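Local coordinates for lipoprotein (Mycoplasma mycoides subsp. capri, PDB 7ADK) that is probably a chymotrypsin-like peptidase of the Mycoplasma peptidase (DUF31) family, in the PA clan, and is produced as a lipoprotein, at residues Ser295-Phe300 and Lys416-Ser421; Asn627-Leu632 and Val763-Asn768. All coordinates share one frame; numbering follows the deposited sequence.

Contact 1: Ser295-Phe300 and Lys416-Ser421; sequences SAIQTF and KTFQIS
Around S295 and Q419, whose CA atoms lie 4.0 Å apart, the two loops pass each other with end-to-end directions 67° apart and share no hydrogen bond. Further along, the chains draw apart, with 5.8 Å between the CA atoms of I297 and I420. I297 supplies the apolar part of the contact. Its CG1 lies anti to the carbonyl carbon (chi1 -64°) and the chain is extended beyond it, which carries CD1 to 3.7 Å from F418 CB, at the root of the ring. The two side chains meet at a slant, and T417 CG2 lies over one face of the phenyl group. I420 CG2 packs against A296 O, while I420 CD1 comes within 4.3 Å of I297 CG2. S295 OG lies alongside the amide end of Q419, 3.6 Å from NE2, but the hydrogen bond of that amide is made by OE1 with K293. Helix 299-313 departs from this neck, and strand 421-433 begins there. The crossing is thus held by van der Waals contact alone; the hydrogen bonds of I420 with T294 and of Q419 with K293 lie beside it and not across it.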
ATOM      1  N   SER B 295     -20.377  18.715   6.223  1.00 84.00           N
ATOM      2  CA  SER B 295     -19.866  20.103   6.139  1.00 84.00           C
ATOM      3  C   SER B 295     -19.636  20.816   7.481  1.00 84.00           C
ATOM      4  O   SER B 295     -19.853  22.020   7.593  1.00 84.00           O
ATOM      5  CB  SER B 295     -20.676  20.966   5.165  1.00 84.00           C
ATOM      6  OG  SER B 295     -19.999  22.159   4.841  1.00 84.00           O
ATOM      7  N   ALA B 296     -19.177  20.084   8.490  1.00 90.38           N
ATOM      8  CA  ALA B 296     -18.810  20.561   9.814  1.00 90.38           C
ATOM      9  C   ALA B 296     -17.651  19.718  10.381  1.00 90.38           C
ATOM     10  O   ALA B 296     -17.121  18.863   9.678  1.00 90.38           O
ATOM     11  CB  ALA B 296     -20.059  20.510  10.667  1.00 90.38           C
ATOM     12  N   ILE B 297     -17.273  19.917  11.642  1.00110.07           N
ATOM     13  CA  ILE B 297     -16.309  19.077  12.391  1.00110.07           C
ATOM     14  C   ILE B 297     -16.721  18.861  13.865  1.00110.07           C
ATOM     15  O   ILE B 297     -16.499  17.797  14.436  1.00110.07           O
ATOM     16  CB  ILE B 297     -14.885  19.725  12.360  1.00110.07           C
ATOM     17  CG1 ILE B 297     -14.280  19.807  10.943  1.00110.07           C
ATOM     18  CG2 ILE B 297     -13.893  19.034  13.311  1.00110.07           C
ATOM     19  CD1 ILE B 297     -12.879  20.409  10.858  1.00110.07           C
ATOM     20  N   GLN B 298     -17.293  19.880  14.500  1.00124.43           N
ATOM     21  CA  GLN B 298     -17.190  20.087  15.949  1.00124.43           C
ATOM     22  C   GLN B 298     -17.914  19.164  16.943  1.00124.43           C
ATOM     23  O   GLN B 298     -17.500  19.172  18.099  1.00124.43           O
ATOM     24  CB  GLN B 298     -17.505  21.562  16.256  1.00124.43           C
ATOM     25  CG  GLN B 298     -16.658  22.583  15.475  1.00124.43           C
ATOM     26  CD  GLN B 298     -15.154  22.348  15.546  1.00124.43           C
ATOM     27  OE1 GLN B 298     -14.433  22.515  14.581  1.00124.43           O
ATOM     28  NE2 GLN B 298     -14.612  21.967  16.672  1.00124.43           N
ATOM     29  N   THR B 299     -18.926  18.370  16.580  1.00131.86           N
ATOM     30  CA  THR B 299     -19.701  17.551  17.551  1.00131.86           C
ATOM     31  C   THR B 299     -18.877  16.446  18.236  1.00131.86           C
ATOM     32  O   THR B 299     -19.137  16.087  19.385  1.00131.86           O
ATOM     33  CB  THR B 299     -20.954  16.984  16.861  1.00131.86           C
ATOM     34  OG1 THR B 299     -21.823  18.053  16.535  1.00131.86           O
ATOM     35  CG2 THR B 299     -21.786  16.003  17.677  1.00131.86           C
ATOM     36  N   PHE B 300     -17.810  15.964  17.601  1.00143.32           N
ATOM     37  CA  PHE B 300     -16.792  15.149  18.268  1.00143.32           C
ATOM     38  C   PHE B 300     -16.052  15.951  19.356  1.00143.32           C
ATOM     39  O   PHE B 300     -15.827  15.457  20.457  1.00143.32           O
ATOM     40  CB  PHE B 300     -15.841  14.585  17.191  1.00143.32           C
ATOM     41  CG  PHE B 300     -14.479  14.101  17.667  1.00143.32           C
ATOM     42  CD1 PHE B 300     -14.380  13.170  18.715  1.00143.32           C
ATOM     43  CD2 PHE B 300     -13.304  14.607  17.082  1.00143.32           C
ATOM     44  CE1 PHE B 300     -13.125  12.777  19.202  1.00143.32           C
ATOM     45  CE2 PHE B 300     -12.049  14.227  17.576  1.00143.32           C
ATOM     46  CZ  PHE B 300     -11.959  13.315  18.637  1.00143.32           C
ATOM     47  N   LYS B 416     -19.041  27.326   7.141  1.00108.15           N
ATOM     48  CA  LYS B 416     -19.103  26.166   6.238  1.00108.15           C
ATOM     49  C   LYS B 416     -17.798  25.987   5.451  1.00108.15           C
ATOM     50  O   LYS B 416     -17.779  25.902   4.225  1.00108.15           O
ATOM     51  CB  LYS B 416     -20.371  26.247   5.377  1.00108.15           C
ATOM     52  CG  LYS B 416     -21.633  26.357   6.242  1.00108.15           C
ATOM     53  CD  LYS B 416     -22.912  26.367   5.419  1.00108.15           C
ATOM     54  CE  LYS B 416     -24.145  26.652   6.271  1.00108.15           C
ATOM     55  NZ  LYS B 416     -24.421  25.643   7.269  1.00108.15           N
ATOM     56  N   THR B 417     -16.693  26.024   6.186  1.00101.21           N
ATOM     57  CA  THR B 417     -15.320  26.064   5.675  1.00101.21           C
ATOM     58  C   THR B 417     -14.760  24.667   5.412  1.00101.21           C
ATOM     59  O   THR B 417     -14.489  24.316   4.264  1.00101.21           O
ATOM     60  CB  THR B 417     -14.437  26.873   6.635  1.00101.21           C
ATOM     61  OG1 THR B 417     -14.846  28.216   6.581  1.00101.21           O
ATOM     62  CG2 THR B 417     -12.959  26.856   6.306  1.00101.21           C
ATOM     63  N   PHE B 418     -14.600  23.866   6.467  1.00 92.83           N
ATOM     64  CA  PHE B 418     -14.151  22.476   6.412  1.00 92.83           C
ATOM     65  C   PHE B 418     -15.329  21.506   6.329  1.00 92.83           C
ATOM     66  O   PHE B 418     -16.474  21.859   6.610  1.00 92.83           O
ATOM     67  CB  PHE B 418     -13.282  22.153   7.629  1.00 92.83           C
ATOM     68  CG  PHE B 418     -12.070  23.034   7.821  1.00 92.83           C
ATOM     69  CD1 PHE B 418     -11.875  23.728   9.016  1.00 92.83           C
ATOM     70  CD2 PHE B 418     -11.120  23.152   6.804  1.00 92.83           C
ATOM     71  CE1 PHE B 418     -10.754  24.547   9.188  1.00 92.83           C
ATOM     72  CE2 PHE B 418     -10.001  23.976   6.973  1.00 92.83           C
ATOM     73  CZ  PHE B 418      -9.821  24.679   8.163  1.00 92.83           C
ATOM     74  N   GLN B 419     -15.025  20.262   5.956  1.00 84.15           N
ATOM     75  CA  GLN B 419     -15.975  19.157   5.853  1.00 84.15           C
ATOM     76  C   GLN B 419     -15.401  17.873   6.471  1.00 84.15           C
ATOM     77  O   GLN B 419     -14.208  17.601   6.345  1.00 84.15           O
ATOM     78  CB  GLN B 419     -16.357  18.928   4.382  1.00 84.15           C
ATOM     79  CG  GLN B 419     -16.807  20.190   3.628  1.00 84.15           C
ATOM     80  CD  GLN B 419     -17.484  19.880   2.300  1.00 84.15           C
ATOM     81  OE1 GLN B 419     -17.099  18.979   1.571  1.00 84.15           O
ATOM     82  NE2 GLN B 419     -18.508  20.610   1.929  1.00 84.15           N
ATOM     83  N   ILE B 420     -16.255  17.054   7.087  1.00 79.92           N
ATOM     84  CA  ILE B 420     -15.900  15.755   7.665  1.00 79.92           C
ATOM     85  C   ILE B 420     -16.889  14.677   7.209  1.00 79.92           C
ATOM     86  O   ILE B 420     -18.002  14.980   6.771  1.00 79.92           O
ATOM     87  CB  ILE B 420     -15.736  15.883   9.200  1.00 79.92           C
ATOM     88  CG1 ILE B 420     -14.642  14.943   9.718  1.00 79.92           C
ATOM     89  CG2 ILE B 420     -17.051  15.681   9.955  1.00 79.92           C
ATOM     90  CD1 ILE B 420     -14.076  15.327  11.066  1.00 79.92           C
ATOM     91  N   SER B 421     -16.443  13.417   7.210  1.00 74.92           N
ATOM     92  CA  SER B 421     -17.226  12.258   6.748  1.00 74.92           C
ATOM     93  C   SER B 421     -17.501  11.267   7.877  1.00 74.92           C
ATOM     94  O   SER B 421     -16.572  10.786   8.529  1.00 74.92           O
ATOM     95  CB  SER B 421     -16.526  11.495   5.615  1.00 74.92           C
ATOM     96  OG  SER B 421     -16.146  12.344   4.551  1.00 74.92           O
TER

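Contact 2: Asn627-Leu632 and Val763-Asn768; sequences NDLDSL and VRTKDN
L632 and R764 form a single antiparallel hydrogen-bonded pair, and it illustrates how a loop can satisfy the edge of a strand. L632 N donates to R764 O (2.8 Å) almost straight, and R764 N returns the bond to L632 O. Two residues back along the loop, the carbonyl of D630 is met by a side chain: T765 OG1, anti to its own backbone nitrogen (chi1 -160°), donates to D630 O at 2.6 Å in the carbonyl plane. The side chain of L629 lies obliquely across this threonine, with CG 3.6 Å from T765 OG1. K766 contributes its aliphatic chain, whose CG touches D630 OD2 at 3.4 Å. Its ammonium stays apart, with NZ 5.4 Å from that oxygen, and the carboxylate is instead salt-bridged through OD2 to R274 and K693. Such paired cations would be expected to keep D630 ionised. The guanidinium of R764 turns back on its own segment: NH1 donates to a lone pair of N768 OD1 at 2.8 Å, with the acceptor in the guanidinium plane, and NE is taken by S762 OG. Strand 761-765 pairs on one edge with strand 769-778, where the backbone of V763 hydrogen-bonds to L771 and A772, and on the other it receives 627-632, part of the long loop between helices 603-606 and 651-655.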
ATOM      1  N   ASN B 627     -15.863 -29.870   4.010  1.00 83.37           N
ATOM      2  CA  ASN B 627     -17.276 -29.827   4.378  1.00 83.37           C
ATOM      3  C   ASN B 627     -17.570 -29.020   5.652  1.00 83.37           C
ATOM      4  O   ASN B 627     -18.725 -28.954   6.070  1.00 83.37           O
ATOM      5  CB  ASN B 627     -17.817 -31.262   4.479  1.00 83.37           C
ATOM      6  CG  ASN B 627     -17.369 -32.154   3.339  1.00 83.37           C
ATOM      7  OD1 ASN B 627     -16.221 -32.570   3.278  1.00 83.37           O
ATOM      8  ND2 ASN B 627     -18.220 -32.456   2.403  1.00 83.37           N
ATOM      9  N   ASP B 628     -16.557 -28.410   6.275  1.00 74.43           N
ATOM     10  CA  ASP B 628     -16.788 -27.389   7.291  1.00 74.43           C
ATOM     11  C   ASP B 628     -17.549 -26.206   6.672  1.00 74.43           C
ATOM     12  O   ASP B 628     -17.244 -25.790   5.553  1.00 74.43           O
ATOM     13  CB  ASP B 628     -15.471 -26.888   7.902  1.00 74.43           C
ATOM     14  CG  ASP B 628     -14.705 -27.866   8.786  1.00 74.43           C
ATOM     15  OD1 ASP B 628     -15.306 -28.806   9.333  1.00 74.43           O
ATOM     16  OD2 ASP B 628     -13.487 -27.680   8.973  1.00 74.43           O
ATOM     17  N   LEU B 629     -18.499 -25.631   7.399  1.00 71.87           N
ATOM     18  CA  LEU B 629     -18.984 -24.293   7.113  1.00 71.87           C
ATOM     19  C   LEU B 629     -17.890 -23.272   7.427  1.00 71.87           C
ATOM     20  O   LEU B 629     -17.017 -23.483   8.258  1.00 71.87           O
ATOM     21  CB  LEU B 629     -20.295 -24.001   7.857  1.00 71.87           C
ATOM     22  CG  LEU B 629     -21.540 -24.202   6.986  1.00 71.87           C
ATOM     23  CD1 LEU B 629     -21.732 -25.644   6.548  1.00 71.87           C
ATOM     24  CD2 LEU B 629     -22.785 -23.746   7.715  1.00 71.87           C
ATOM     25  N   ASP B 630     -17.957 -22.203   6.659  1.00 69.12           N
ATOM     26  CA  ASP B 630     -16.992 -21.129   6.537  1.00 69.12           C
ATOM     27  C   ASP B 630     -17.620 -19.858   7.075  1.00 69.12           C
ATOM     28  O   ASP B 630     -18.814 -19.647   6.912  1.00 69.12           O
ATOM     29  CB  ASP B 630     -16.695 -20.911   5.054  1.00 69.12           C
ATOM     30  CG  ASP B 630     -15.895 -22.031   4.408  1.00 69.12           C
ATOM     31  OD1 ASP B 630     -14.815 -22.346   4.936  1.00 69.12           O
ATOM     32  OD2 ASP B 630     -16.264 -22.522   3.319  1.00 69.12           O
ATOM     33  N   SER B 631     -16.839 -18.958   7.638  1.00 62.75           N
ATOM     34  CA  SER B 631     -17.255 -17.568   7.725  1.00 62.75           C
ATOM     35  C   SER B 631     -16.586 -16.782   6.602  1.00 62.75           C
ATOM     36  O   SER B 631     -15.365 -16.788   6.447  1.00 62.75           O
ATOM     37  CB  SER B 631     -16.967 -16.978   9.098  1.00 62.75           C
ATOM     38  OG  SER B 631     -17.649 -17.668  10.128  1.00 62.75           O
ATOM     39  N   LEU B 632     -17.379 -16.076   5.813  1.00 60.52           N
ATOM     40  CA  LEU B 632     -16.930 -15.190   4.744  1.00 60.52           C
ATOM     41  C   LEU B 632     -17.114 -13.755   5.193  1.00 60.52           C
ATOM     42  O   LEU B 632     -18.218 -13.359   5.544  1.00 60.52           O
ATOM     43  CB  LEU B 632     -17.710 -15.416   3.436  1.00 60.52           C
ATOM     44  CG  LEU B 632     -17.556 -16.752   2.707  1.00 60.52           C
ATOM     45  CD1 LEU B 632     -16.109 -17.170   2.668  1.00 60.52           C
ATOM     46  CD2 LEU B 632     -18.404 -17.874   3.281  1.00 60.52           C
ATOM     47  N   VAL B 763     -20.654 -10.823   8.090  1.00 57.45           N
ATOM     48  CA  VAL B 763     -20.209 -12.202   8.155  1.00 57.45           C
ATOM     49  C   VAL B 763     -21.239 -13.060   7.444  1.00 57.45           C
ATOM     50  O   VAL B 763     -22.430 -12.962   7.736  1.00 57.45           O
ATOM     51  CB  VAL B 763     -20.084 -12.625   9.626  1.00 57.45           C
ATOM     52  CG1 VAL B 763     -19.576 -14.042   9.810  1.00 57.45           C
ATOM     53  CG2 VAL B 763     -19.222 -11.663  10.439  1.00 57.45           C
ATOM     54  N   ARG B 764     -20.815 -13.944   6.552  1.00 59.01           N
ATOM     55  CA  ARG B 764     -21.685 -14.893   5.852  1.00 59.01           C
ATOM     56  C   ARG B 764     -21.167 -16.298   5.969  1.00 59.01           C
ATOM     57  O   ARG B 764     -20.062 -16.515   6.421  1.00 59.01           O
ATOM     58  CB  ARG B 764     -21.803 -14.539   4.370  1.00 59.01           C
ATOM     59  CG  ARG B 764     -22.040 -13.062   4.168  1.00 59.01           C
ATOM     60  CD  ARG B 764     -22.436 -12.783   2.741  1.00 59.01           C
ATOM     61  NE  ARG B 764     -22.509 -11.342   2.546  1.00 59.01           N
ATOM     62  CZ  ARG B 764     -23.054 -10.698   1.560  1.00 59.01           C
ATOM     63  NH1 ARG B 764     -23.564 -11.292   0.547  1.00 59.01           N
ATOM     64  NH2 ARG B 764     -23.083  -9.417   1.604  1.00 59.01           N
ATOM     65  N   THR B 765     -21.943 -17.251   5.502  1.00 64.93           N
ATOM     66  CA  THR B 765     -21.483 -18.624   5.304  1.00 64.93           C
ATOM     67  C   THR B 765     -21.774 -19.131   3.896  1.00 64.93           C
ATOM     68  O   THR B 765     -22.413 -18.445   3.104  1.00 64.93           O
ATOM     69  CB  THR B 765     -21.960 -19.530   6.430  1.00 64.93           C
ATOM     70  OG1 THR B 765     -21.157 -20.677   6.464  1.00 64.93           O
ATOM     71  CG2 THR B 765     -23.407 -19.943   6.313  1.00 64.93           C
ATOM     72  N   LYS B 766     -21.242 -20.317   3.584  1.00 71.96           N
ATOM     73  CA  LYS B 766     -20.903 -20.868   2.258  1.00 71.96           C
ATOM     74  C   LYS B 766     -21.834 -20.550   1.093  1.00 71.96           C
ATOM     75  O   LYS B 766     -21.339 -20.229   0.015  1.00 71.96           O
ATOM     76  CB  LYS B 766     -20.834 -22.393   2.364  1.00 71.96           C
ATOM     77  CG  LYS B 766     -19.631 -22.906   3.156  1.00 71.96           C
ATOM     78  CD  LYS B 766     -19.591 -24.435   3.242  1.00 71.96           C
ATOM     79  CE  LYS B 766     -19.609 -25.145   1.880  1.00 71.96           C
ATOM     80  NZ  LYS B 766     -19.548 -26.615   2.006  1.00 71.96           N
ATOM     81  N   ASP B 767     -23.147 -20.676   1.267  1.00 70.35           N
ATOM     82  CA  ASP B 767     -24.116 -20.525   0.175  1.00 70.35           C
ATOM     83  C   ASP B 767     -24.747 -19.125   0.116  1.00 70.35           C
ATOM     84  O   ASP B 767     -25.896 -18.961  -0.300  1.00 70.35           O
ATOM     85  CB  ASP B 767     -25.131 -21.668   0.174  1.00 70.35           C
ATOM     86  CG  ASP B 767     -26.151 -21.609   1.305  1.00 70.35           C
ATOM     87  OD1 ASP B 767     -25.757 -21.556   2.488  1.00 70.35           O
ATOM     88  OD2 ASP B 767     -27.373 -21.651   1.012  1.00 70.35           O
ATOM     89  N   ASN B 768     -23.989 -18.111   0.533  1.00 68.14           N
ATOM     90  CA  ASN B 768     -24.401 -16.714   0.623  1.00 68.14           C
ATOM     91  C   ASN B 768     -25.524 -16.491   1.650  1.00 68.14           C
ATOM     92  O   ASN B 768     -26.521 -15.813   1.388  1.00 68.14           O
ATOM     93  CB  ASN B 768     -24.635 -16.129  -0.785  1.00 68.14           C
ATOM     94  CG  ASN B 768     -24.433 -14.641  -0.872  1.00 68.14           C
ATOM     95  OD1 ASN B 768     -23.870 -14.014   0.009  1.00 68.14           O
ATOM     96  ND2 ASN B 768     -24.862 -14.008  -1.932  1.00 68.14           N
TER

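In the fold
From the N-terminal side, the chain runs through strand 289-293 into contact 1, leaves on helix 299-313, and returns after a 115-residue excursion that contains helices but no strand. Contact 1 closes that loop where strand 421-433 begins, and this strand pairs with 289-293 in the antiparallel sheet. Contact 2 opens only later and closes a second loop, of 130 residues, by laying 627-632 against a strand of the mixed sheet. The loops therefore follow in series, neither nested nor crossed. Their contacts lie on opposite sides of the chain's centre, about 40 Å apart between centres: one is the surface neck of a helical insertion, the other a buried edge pairing.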